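Local coordinates for protein giardin subunit alpha-1 (Giardia intestinalis, PDB 4EVF) that binds calcium and, in a calcium-dependent way, phospholipids including phosphatidylserine, and belongs to the giardins involved in parasite attachment and cytoskeletal remodelling, at residues Phe95-Thr103 / Ala223-Leu234; Arg74-Arg83 / Asp106-Met117. All coordinates share one frame; numbering follows the deposited sequence.

Contact 1 of 2, residues Phe95-Thr103 / Ala223-Leu234; sequences FFDTVILCT and ALLGMHRLAAYL
L101, M227 and L234 bury the largest areas where segment 95-103 meets segment 223-234, and they illustrate how a largely apolar seam, with methyls also resting on carbonyl and carboxylate oxygens, can be built without a single hydrogen bond from one segment to the other. L101 is the centre of an inverse gamma turn. With CG of L101 opposite the backbone N (chi1 -167°) and chi2 at -82°, L101 CD2 comes to 3.3 Å from M227 O, while the same methyl of L101 rests 3.7 Å from M227 SD. L101 and M227 lie alongside each other, pointing opposite ways. The bend of M227 at chi2 (-67°) brings M227 CE to 3.4 Å from C102 O and 3.6 Å from I100 O, a methyl set against two carbonyl oxygens. L230 occupies the middle: L230 CD2 meets L101 CB at 3.7 Å and the I100 CG2 branch, which also touches A223 CB. At the far end L234 CD1 approaches D97 OD1, 3.5 Å away; the carboxylate itself is taken up by salt bridges to R247 and R250. The helical segments 95-100 and 227-234 run nearly antiparallel, with their axes 11.6 Å apart, but the backbones come closest at L101 and M227, whose CA atoms are 6.3 Å apart. The contact thus joins the second predicted annexin repeat to the junction of the third and fourth. Its chemistry implies cohesion through shape and exclusion of water, with methyls packed against oxygens as well as carbon, and with the buried charge of D97 probably balanced by the two arginines beside it.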
loop_
_atom_site.group_PDB
_atom_site.type_symbol
_atom_site.label_atom_id
_atom_site.label_comp_id
_atom_site.label_asym_id
_atom_site.label_seq_id
_atom_site.Cartn_x
_atom_site.Cartn_y
_atom_site.Cartn_z
ATOM N N PHE A 95 4.278 4.448 -7.159
ATOM C CA PHE A 95 4.558 3.075 -7.602
ATOM C C PHE A 95 4.661 2.133 -6.400
ATOM O O PHE A 95 4.053 1.054 -6.396
ATOM C CB PHE A 95 5.865 2.988 -8.415
ATOM C CG PHE A 95 5.778 3.563 -9.811
ATOM C CD1 PHE A 95 4.563 3.945 -10.356
ATOM C CD2 PHE A 95 6.931 3.718 -10.583
ATOM C CE1 PHE A 95 4.489 4.478 -11.646
ATOM C CE2 PHE A 95 6.868 4.237 -11.870
ATOM C CZ PHE A 95 5.641 4.620 -12.403
ATOM N N PHE A 96 5.450 2.524 -5.394
ATOM C CA PHE A 96 5.614 1.691 -4.201
ATOM C C PHE A 96 4.266 1.427 -3.538
ATOM O O PHE A 96 3.962 0.284 -3.146
ATOM C CB PHE A 96 6.583 2.328 -3.177
ATOM C CG PHE A 96 7.939 2.654 -3.737
ATOM C CD1 PHE A 96 8.501 1.874 -4.738
ATOM C CD2 PHE A 96 8.643 3.762 -3.277
ATOM C CE1 PHE A 96 9.751 2.186 -5.263
ATOM C CE2 PHE A 96 9.889 4.081 -3.800
ATOM C CZ PHE A 96 10.444 3.291 -4.792
ATOM N N ASP A 97 3.468 2.487 -3.408
ATOM C CA ASP A 97 2.175 2.411 -2.732
ATOM C C ASP A 97 1.176 1.509 -3.460
ATOM O O ASP A 97 0.384 0.840 -2.821
ATOM C CB ASP A 97 1.558 3.805 -2.554
ATOM C CG ASP A 97 2.483 4.765 -1.818
ATOM O OD1 ASP A 97 3.486 4.294 -1.230
ATOM O OD2 ASP A 97 2.198 5.984 -1.829
ATOM N N THR A 98 1.218 1.521 -4.789
ATOM C CA THR A 98 0.185 0.898 -5.618
ATOM C C THR A 98 0.551 -0.514 -6.114
ATOM O O THR A 98 -0.318 -1.382 -6.239
ATOM C CB THR A 98 -0.185 1.804 -6.834
ATOM O OG1 THR A 98 0.980 2.072 -7.618
ATOM C CG2 THR A 98 -0.782 3.132 -6.378
ATOM N N VAL A 99 1.836 -0.737 -6.382
ATOM C CA VAL A 99 2.304 -1.995 -6.958
ATOM C C VAL A 99 2.856 -2.940 -5.882
ATOM O O VAL A 99 2.574 -4.138 -5.885
ATOM C CB VAL A 99 3.400 -1.744 -8.049
ATOM C CG1 VAL A 99 4.047 -3.046 -8.484
ATOM C CG2 VAL A 99 2.814 -1.026 -9.245
ATOM N N ILE A 100 3.633 -2.401 -4.949
ATOM C CA ILE A 100 4.299 -3.251 -3.967
ATOM C C ILE A 100 3.453 -3.546 -2.724
ATOM O O ILE A 100 3.430 -4.674 -2.240
ATOM C CB ILE A 100 5.669 -2.693 -3.549
ATOM C CG1 ILE A 100 6.518 -2.414 -4.790
ATOM C CG2 ILE A 100 6.371 -3.685 -2.612
ATOM C CD1 ILE A 100 7.904 -1.852 -4.486
ATOM N N LEU A 101 2.770 -2.527 -2.213
ATOM C CA LEU A 101 1.870 -2.683 -1.083
ATOM C C LEU A 101 0.503 -3.115 -1.633
ATOM O O LEU A 101 -0.441 -2.325 -1.709
ATOM C CB LEU A 101 1.783 -1.364 -0.309
ATOM C CG LEU A 101 1.168 -1.219 1.091
ATOM C CD1 LEU A 101 -0.331 -1.101 0.966
ATOM C CD2 LEU A 101 1.567 -2.333 2.072
ATOM N N CYS A 102 0.418 -4.380 -2.027
ATOM C CA CYS A 102 -0.785 -4.892 -2.669
ATOM C C CYS A 102 -0.794 -6.414 -2.575
ATOM O O CYS A 102 0.226 -7.062 -2.773
ATOM C CB CYS A 102 -0.816 -4.449 -4.125
ATOM S SG CYS A 102 -2.330 -4.802 -5.029
ATOM N N THR A 103 -1.946 -6.981 -2.253
ATOM C CA THR A 103 -2.085 -8.437 -2.249
ATOM C C THR A 103 -2.290 -8.909 -3.694
ATOM O O THR A 103 -2.778 -8.154 -4.530
ATOM C CB THR A 103 -3.300 -8.848 -1.412
ATOM O OG1 THR A 103 -4.482 -8.375 -2.056
ATOM C CG2 THR A 103 -3.236 -8.225 -0.025
ATOM N N ALA A 223 7.552 -5.844 2.249
ATOM C CA ALA A 223 6.317 -6.443 1.735
ATOM C C ALA A 223 6.333 -7.936 2.004
ATOM O O ALA A 223 5.357 -8.487 2.508
ATOM C CB ALA A 223 6.170 -6.188 0.244
ATOM N N LEU A 224 7.451 -8.578 1.669
ATOM C CA LEU A 224 7.600 -10.022 1.869
ATOM C C LEU A 224 7.549 -10.404 3.346
ATOM O O LEU A 224 7.051 -11.475 3.689
ATOM C CB LEU A 224 8.887 -10.528 1.198
ATOM C CG LEU A 224 8.884 -10.366 -0.321
ATOM C CD1 LEU A 224 10.272 -10.588 -0.912
ATOM C CD2 LEU A 224 7.830 -11.303 -0.972
ATOM N N LEU A 225 8.044 -9.522 4.220
ATOM C CA LEU A 225 7.954 -9.745 5.668
ATOM C C LEU A 225 6.524 -9.607 6.176
ATOM O O LEU A 225 6.126 -10.252 7.142
ATOM C CB LEU A 225 8.855 -8.782 6.439
ATOM C CG LEU A 225 10.358 -9.033 6.342
ATOM C CD1 LEU A 225 11.110 -8.074 7.260
ATOM C CD2 LEU A 225 10.660 -10.484 6.703
ATOM N N GLY A 226 5.760 -8.743 5.527
ATOM C CA GLY A 226 4.375 -8.548 5.893
ATOM C C GLY A 226 3.901 -7.193 5.428
ATOM O O GLY A 226 4.589 -6.181 5.613
ATOM N N MET A 227 2.722 -7.176 4.823
ATOM C CA MET A 227 2.136 -5.947 4.316
ATOM C C MET A 227 2.022 -4.853 5.390
ATOM O O MET A 227 2.163 -3.668 5.081
ATOM C CB MET A 227 0.772 -6.236 3.690
ATOM C CG MET A 227 0.850 -6.960 2.357
ATOM S SD MET A 227 1.596 -5.942 1.061
ATOM C CE MET A 227 2.241 -7.213 -0.021
ATOM N N HIS A 228 1.763 -5.246 6.638
ATOM C CA HIS A 228 1.657 -4.276 7.740
ATOM C C HIS A 228 3.008 -3.660 8.087
ATOM O O HIS A 228 3.075 -2.539 8.596
ATOM C CB HIS A 228 1.040 -4.913 8.998
ATOM C CG HIS A 228 1.927 -5.913 9.677
ATOM N ND1 HIS A 228 2.209 -7.151 9.136
ATOM C CD2 HIS A 228 2.578 -5.865 10.865
ATOM C CE1 HIS A 228 3.007 -7.816 9.954
ATOM N NE2 HIS A 228 3.243 -7.061 11.012
ATOM N N ARG A 229 4.077 -4.398 7.803
ATOM C CA ARG A 229 5.431 -3.898 8.019
ATOM C C ARG A 229 5.865 -2.940 6.912
ATOM O O ARG A 229 6.602 -1.995 7.166
ATOM C CB ARG A 229 6.423 -5.055 8.179
ATOM C CG ARG A 229 6.151 -5.896 9.417
ATOM C CD ARG A 229 7.138 -7.025 9.579
ATOM N NE ARG A 229 8.426 -6.555 10.088
ATOM C CZ ARG A 229 9.363 -7.356 10.589
ATOM N NH1 ARG A 229 9.150 -8.664 10.656
ATOM N NH2 ARG A 229 10.510 -6.848 11.029
ATOM N N LEU A 230 5.425 -3.188 5.683
ATOM C CA LEU A 230 5.646 -2.219 4.620
ATOM C C LEU A 230 4.802 -0.969 4.891
ATOM O O LEU A 230 5.276 0.163 4.721
ATOM C CB LEU A 230 5.334 -2.806 3.233
ATOM C CG LEU A 230 5.552 -1.829 2.073
ATOM C CD1 LEU A 230 7.008 -1.307 2.055
ATOM C CD2 LEU A 230 5.191 -2.431 0.728
ATOM N N ALA A 231 3.548 -1.179 5.307
ATOM C CA ALA A 231 2.682 -0.071 5.708
ATOM C C ALA A 231 3.346 0.825 6.766
ATOM O O ALA A 231 3.346 2.048 6.640
ATOM C CB ALA A 231 1.348 -0.598 6.226
ATOM N N ALA A 232 3.890 0.214 7.812
ATOM C CA ALA A 232 4.575 0.972 8.867
ATOM C C ALA A 232 5.657 1.881 8.273
ATOM O O ALA A 232 5.730 3.072 8.585
ATOM C CB ALA A 232 5.189 0.040 9.867
ATOM N N TYR A 233 6.500 1.288 7.432
ATOM C CA TYR A 233 7.588 1.995 6.760
ATOM C C TYR A 233 7.117 3.138 5.851
ATOM O O TYR A 233 7.674 4.241 5.853
ATOM C CB TYR A 233 8.414 0.995 5.946
ATOM C CG TYR A 233 9.469 1.655 5.073
ATOM C CD1 TYR A 233 10.534 2.346 5.646
ATOM C CD2 TYR A 233 9.405 1.581 3.687
ATOM C CE1 TYR A 233 11.500 2.950 4.867
ATOM C CE2 TYR A 233 10.380 2.192 2.890
ATOM C CZ TYR A 233 11.422 2.876 3.495
ATOM O OH TYR A 233 12.401 3.491 2.731
ATOM N N LEU A 234 6.110 2.860 5.036
ATOM C CA LEU A 234 5.588 3.877 4.152
ATOM C C LEU A 234 4.839 4.953 4.947
ATOM O O LEU A 234 4.867 6.118 4.587
ATOM C CB LEU A 234 4.699 3.238 3.073
ATOM C CG LEU A 234 5.341 2.380 1.963
ATOM C CD1 LEU A 234 4.343 1.706 1.011
ATOM C CD2 LEU A 234 6.413 3.134 1.184
#

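Contact 2 of 2, residues Arg74-Arg83 / Asp106-Met117; sequences RHEVRAQHIR and DWHETVAAYTRM
H75 comes in across D106, the imidazole and carboxylate planes 66° apart. H75 NE2 donates in its own ring plane to D106 OD1 at 2.9 Å, arriving from above the carboxylate plane. From that same face R74 NE reaches D106 OD1 at 3.1 Å in a salt bridge, on the syn side, and a water donates to this oxygen as well. CG of R74 sits between the backbone N and the carbonyl carbon (chi1 70°), and the chain then runs extended, taking NE to D106. The H75 ring is a knob among D106, E109, T110 and A113, its edge held by the bond to D106. A79 fills the next hole, A79 CB lying 3.8 Å from M117 SD; in return T110 inserts between H75, R78, A79 and I82. Farther along, I82 CD1 touches W107 CZ3 at 3.5 Å, and R83 NE bonds in its guanidinium plane to Y114 OH, which also pairs with D125. On the more open side, R116 NH2 makes a salt bridge to E76 OE2, meeting its anti lone pair. The helices cross at -69° with axes 8.0 Å apart, within the second predicted annexin repeat. Helix 122-130 packs against I82, W107, T110 and Y114, whereas helix 245-255 touches V77 and R78.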
loop_
_atom_site.group_PDB
_atom_site.type_symbol
_atom_site.label_atom_id
_atom_site.label_comp_id
_atom_site.label_asym_id
_atom_site.label_seq_id
_atom_site.Cartn_x
_atom_site.Cartn_y
_atom_site.Cartn_z
ATOM N N ARG A 74 -12.135 -0.375 -4.275
ATOM C CA ARG A 74 -10.703 -0.249 -4.009
ATOM C C ARG A 74 -9.829 -0.641 -5.196
ATOM O O ARG A 74 -8.659 -0.278 -5.243
ATOM C CB ARG A 74 -10.310 -1.066 -2.779
ATOM C CG ARG A 74 -10.366 -2.587 -2.976
ATOM C CD ARG A 74 -10.214 -3.320 -1.638
ATOM N NE ARG A 74 -10.318 -4.771 -1.793
ATOM C CZ ARG A 74 -11.473 -5.424 -1.870
ATOM N NH1 ARG A 74 -12.610 -4.746 -1.805
ATOM N NH2 ARG A 74 -11.493 -6.747 -2.009
ATOM N N HIS A 75 -10.397 -1.378 -6.153
ATOM C CA HIS A 75 -9.657 -1.775 -7.349
ATOM C C HIS A 75 -9.694 -0.657 -8.382
ATOM O O HIS A 75 -8.692 -0.391 -9.052
ATOM C CB HIS A 75 -10.219 -3.088 -7.913
ATOM C CG HIS A 75 -10.278 -4.183 -6.896
ATOM N ND1 HIS A 75 -11.449 -4.832 -6.567
ATOM C CD2 HIS A 75 -9.316 -4.718 -6.106
ATOM C CE1 HIS A 75 -11.203 -5.728 -5.626
ATOM N NE2 HIS A 75 -9.917 -5.680 -5.329
ATOM N N GLU A 76 -10.839 0.021 -8.487
ATOM C CA GLU A 76 -10.930 1.229 -9.311
ATOM C C GLU A 76 -10.081 2.358 -8.732
ATOM O O GLU A 76 -9.459 3.125 -9.477
ATOM C CB GLU A 76 -12.376 1.702 -9.447
ATOM C CG GLU A 76 -13.197 0.839 -10.375
ATOM C CD GLU A 76 -14.669 1.212 -10.375
ATOM O OE1 GLU A 76 -15.043 2.183 -9.686
ATOM O OE2 GLU A 76 -15.455 0.529 -11.069
ATOM N N VAL A 77 -10.086 2.462 -7.406
ATOM C CA VAL A 77 -9.227 3.408 -6.699
ATOM C C VAL A 77 -7.762 3.158 -7.054
ATOM O O VAL A 77 -7.081 4.048 -7.568
ATOM C CB VAL A 77 -9.427 3.322 -5.171
ATOM C CG1 VAL A 77 -8.370 4.163 -4.437
ATOM C CG2 VAL A 77 -10.836 3.769 -4.784
ATOM N N ARG A 78 -7.286 1.941 -6.794
ATOM C CA ARG A 78 -5.903 1.581 -7.104
ATOM C C ARG A 78 -5.553 1.791 -8.578
ATOM O O ARG A 78 -4.494 2.346 -8.905
ATOM C CB ARG A 78 -5.580 0.153 -6.651
ATOM C CG ARG A 78 -4.095 -0.212 -6.735
ATOM C CD ARG A 78 -3.808 -1.669 -6.332
ATOM N NE ARG A 78 -4.086 -1.972 -4.923
ATOM C CZ ARG A 78 -3.244 -1.712 -3.923
ATOM N NH1 ARG A 78 -3.562 -2.031 -2.672
ATOM N NH2 ARG A 78 -2.084 -1.119 -4.172
ATOM N N ALA A 79 -6.436 1.360 -9.478
ATOM C CA ALA A 79 -6.205 1.532 -10.907
ATOM C C ALA A 79 -6.012 3.002 -11.288
ATOM O O ALA A 79 -5.144 3.327 -12.100
ATOM C CB ALA A 79 -7.353 0.937 -11.711
ATOM N N GLN A 80 -6.835 3.879 -10.717
ATOM C CA GLN A 80 -6.762 5.312 -11.025
ATOM C C GLN A 80 -5.473 5.934 -10.464
ATOM O O GLN A 80 -4.848 6.790 -11.107
ATOM C CB GLN A 80 -7.997 6.053 -10.491
ATOM C CG GLN A 80 -7.979 7.561 -10.740
ATOM C CD GLN A 80 -8.107 7.917 -12.203
ATOM O OE1 GLN A 80 -7.244 8.597 -12.776
ATOM N NE2 GLN A 80 -9.189 7.470 -12.822
ATOM N N HIS A 81 -5.078 5.501 -9.268
ATOM C CA HIS A 81 -3.791 5.909 -8.690
ATOM C C HIS A 81 -2.637 5.548 -9.624
ATOM O O HIS A 81 -1.714 6.340 -9.835
ATOM C CB HIS A 81 -3.564 5.235 -7.342
ATOM C CG HIS A 81 -4.356 5.823 -6.218
ATOM N ND1 HIS A 81 -4.659 7.167 -6.135
ATOM C CD2 HIS A 81 -4.893 5.247 -5.117
ATOM C CE1 HIS A 81 -5.357 7.390 -5.034
ATOM N NE2 HIS A 81 -5.514 6.239 -4.401
ATOM N N ILE A 82 -2.691 4.340 -10.176
ATOM C CA ILE A 82 -1.665 3.869 -11.107
ATOM C C ILE A 82 -1.654 4.668 -12.421
ATOM O O ILE A 82 -0.592 4.994 -12.957
ATOM C CB ILE A 82 -1.835 2.362 -11.391
ATOM C CG1 ILE A 82 -1.557 1.554 -10.119
ATOM C CG2 ILE A 82 -0.948 1.926 -12.546
ATOM C CD1 ILE A 82 -1.744 0.051 -10.287
ATOM N N ARG A 83 -2.838 4.969 -12.936
ATOM C CA ARG A 83 -2.976 5.878 -14.061
ATOM C C ARG A 83 -2.321 7.225 -13.742
ATOM O O ARG A 83 -1.513 7.750 -14.519
ATOM C CB ARG A 83 -4.461 6.107 -14.362
ATOM C CG ARG A 83 -4.881 5.692 -15.763
ATOM C CD ARG A 83 -4.164 6.477 -16.837
ATOM N NE ARG A 83 -4.213 5.771 -18.112
ATOM C CZ ARG A 83 -4.815 6.234 -19.202
ATOM N NH1 ARG A 83 -5.413 7.421 -19.187
ATOM N NH2 ARG A 83 -4.806 5.515 -20.314
ATOM N N ASP A 106 -5.966 -8.416 -4.833
ATOM C CA ASP A 106 -6.282 -7.033 -5.164
ATOM C C ASP A 106 -5.604 -6.591 -6.470
ATOM O O ASP A 106 -6.147 -5.784 -7.226
ATOM C CB ASP A 106 -5.884 -6.108 -4.001
ATOM C CG ASP A 106 -6.963 -6.010 -2.927
ATOM O OD1 ASP A 106 -8.110 -6.455 -3.169
ATOM O OD2 ASP A 106 -6.666 -5.470 -1.837
ATOM N N TRP A 107 -4.410 -7.103 -6.737
ATOM C CA TRP A 107 -3.724 -6.715 -7.962
ATOM C C TRP A 107 -4.516 -7.211 -9.151
ATOM O O TRP A 107 -4.756 -6.482 -10.110
ATOM C CB TRP A 107 -2.316 -7.298 -8.029
ATOM C CG TRP A 107 -1.617 -6.888 -9.285
ATOM C CD1 TRP A 107 -1.303 -7.675 -10.351
ATOM C CD2 TRP A 107 -1.183 -5.565 -9.618
ATOM N NE1 TRP A 107 -0.678 -6.924 -11.325
ATOM C CE2 TRP A 107 -0.593 -5.627 -10.894
ATOM C CE3 TRP A 107 -1.231 -4.334 -8.956
ATOM C CZ2 TRP A 107 -0.051 -4.507 -11.521
ATOM C CZ3 TRP A 107 -0.688 -3.220 -9.585
ATOM C CH2 TRP A 107 -0.106 -3.316 -10.848
ATOM N N HIS A 108 -4.918 -8.473 -9.073
ATOM C CA HIS A 108 -5.651 -9.106 -10.151
ATOM C C HIS A 108 -6.921 -8.336 -10.508
ATOM O O HIS A 108 -7.216 -8.136 -11.692
ATOM C CB HIS A 108 -5.973 -10.550 -9.771
ATOM C CG HIS A 108 -6.614 -11.341 -10.868
ATOM N ND1 HIS A 108 -7.973 -11.570 -10.926
ATOM C CD2 HIS A 108 -6.079 -11.972 -11.940
ATOM C CE1 HIS A 108 -8.248 -12.306 -11.988
ATOM N NE2 HIS A 108 -7.116 -12.563 -12.620
ATOM N N GLU A 109 -7.670 -7.901 -9.494
ATOM C CA GLU A 109 -8.924 -7.171 -9.733
ATOM C C GLU A 109 -8.636 -5.761 -10.243
ATOM O O GLU A 109 -9.405 -5.198 -11.024
ATOM C CB GLU A 109 -9.786 -7.110 -8.472
ATOM C CG GLU A 109 -10.384 -8.455 -8.062
ATOM C CD GLU A 109 -11.516 -8.889 -8.980
ATOM O OE1 GLU A 109 -12.684 -8.560 -8.670
ATOM O OE2 GLU A 109 -11.240 -9.552 -10.011
ATOM N N THR A 110 -7.524 -5.200 -9.773
ATOM C CA THR A 110 -7.064 -3.891 -10.212
ATOM C C THR A 110 -6.738 -3.903 -11.705
ATOM O O THR A 110 -7.074 -2.971 -12.430
ATOM C CB THR A 110 -5.826 -3.433 -9.382
ATOM O OG1 THR A 110 -6.231 -3.200 -8.026
ATOM C CG2 THR A 110 -5.220 -2.138 -9.942
ATOM N N VAL A 111 -6.081 -4.961 -12.159
ATOM C CA VAL A 111 -5.741 -5.086 -13.571
ATOM C C VAL A 111 -7.020 -5.110 -14.392
ATOM O O VAL A 111 -7.094 -4.481 -15.440
ATOM C CB VAL A 111 -4.908 -6.353 -13.857
ATOM C CG1 VAL A 111 -4.853 -6.638 -15.371
ATOM C CG2 VAL A 111 -3.502 -6.217 -13.262
ATOM N N ALA A 112 -8.028 -5.830 -13.905
ATOM C CA ALA A 112 -9.316 -5.888 -14.589
ATOM C C ALA A 112 -10.004 -4.523 -14.567
ATOM O O ALA A 112 -10.593 -4.093 -15.559
ATOM C CB ALA A 112 -10.213 -6.978 -13.985
ATOM N N ALA A 113 -9.897 -3.813 -13.448
ATOM C CA ALA A 113 -10.516 -2.502 -13.357
ATOM C C ALA A 113 -9.860 -1.544 -14.347
ATOM O O ALA A 113 -10.530 -0.721 -14.968
ATOM C CB ALA A 113 -10.435 -1.966 -11.942
ATOM N N TYR A 114 -8.547 -1.678 -14.504
ATOM C CA TYR A 114 -7.783 -0.805 -15.382
ATOM C C TYR A 114 -8.237 -0.958 -16.832
ATOM O O TYR A 114 -8.365 0.020 -17.565
ATOM C CB TYR A 114 -6.290 -1.101 -15.252
ATOM C CG TYR A 114 -5.395 -0.025 -15.833
ATOM C CD1 TYR A 114 -5.073 -0.016 -17.189
ATOM C CD2 TYR A 114 -4.866 0.975 -15.024
ATOM C CE1 TYR A 114 -4.257 0.966 -17.728
ATOM C CE2 TYR A 114 -4.042 1.969 -15.554
ATOM C CZ TYR A 114 -3.742 1.956 -16.907
ATOM O OH TYR A 114 -2.925 2.932 -17.438
ATOM N N THR A 115 -8.487 -2.194 -17.246
ATOM C CA THR A 115 -8.985 -2.435 -18.594
ATOM C C THR A 115 -10.363 -1.814 -18.777
ATOM O O THR A 115 -10.658 -1.212 -19.809
ATOM C CB THR A 115 -9.029 -3.929 -18.906
ATOM O OG1 THR A 115 -7.688 -4.429 -18.940
ATOM C CG2 THR A 115 -9.684 -4.179 -20.253
ATOM N N ARG A 116 -11.201 -1.945 -17.758
ATOM C CA ARG A 116 -12.551 -1.422 -17.827
ATOM C C ARG A 116 -12.532 0.095 -17.927
ATOM O O ARG A 116 -13.317 0.686 -18.663
ATOM C CB ARG A 116 -13.340 -1.863 -16.599
ATOM C CG ARG A 116 -14.837 -1.969 -16.822
ATOM C CD ARG A 116 -15.496 -2.663 -15.643
ATOM N NE ARG A 116 -15.073 -2.044 -14.393
ATOM C CZ ARG A 116 -14.367 -2.653 -13.446
ATOM N NH1 ARG A 116 -14.011 -3.929 -13.581
ATOM N NH2 ARG A 116 -14.032 -1.979 -12.350
ATOM N N MET A 117 -11.619 0.719 -17.188
ATOM C CA MET A 117 -11.587 2.169 -17.066
ATOM C C MET A 117 -10.880 2.864 -18.235
ATOM O O MET A 117 -11.279 3.954 -18.650
ATOM C CB MET A 117 -10.926 2.566 -15.733
ATOM C CG MET A 117 -11.639 2.023 -14.488
ATOM S SD MET A 117 -10.737 2.203 -12.920
ATOM C CE MET A 117 -11.019 3.932 -12.525
HETATM O O HOH W 1 -9.504 -8.674 -3.864
HETATM O O HOH W 2 -6.638 -2.604 -2.016
#

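Contact 1 and contact 2 have centres about 17 Å apart and are joined through R78, whose aliphatic part packs in contact 2 while its guanidinium reaches backbone carbonyls of 95-103. R78 NH2 lies 2.7 Å from T98 O, a probable hydrogen bond, and has a weaker one to L101 O; R78 NE packs 3.3 Å from C102 SG. The segments alternate along the chain, 95-103 falling between the two helices of contact 2, and T103 OG1 caps that second helix at D106 N. Contact 2 therefore ties helices within one predicted repeat, whereas contact 1, near the centre of the chain, ties that repeat to later ones.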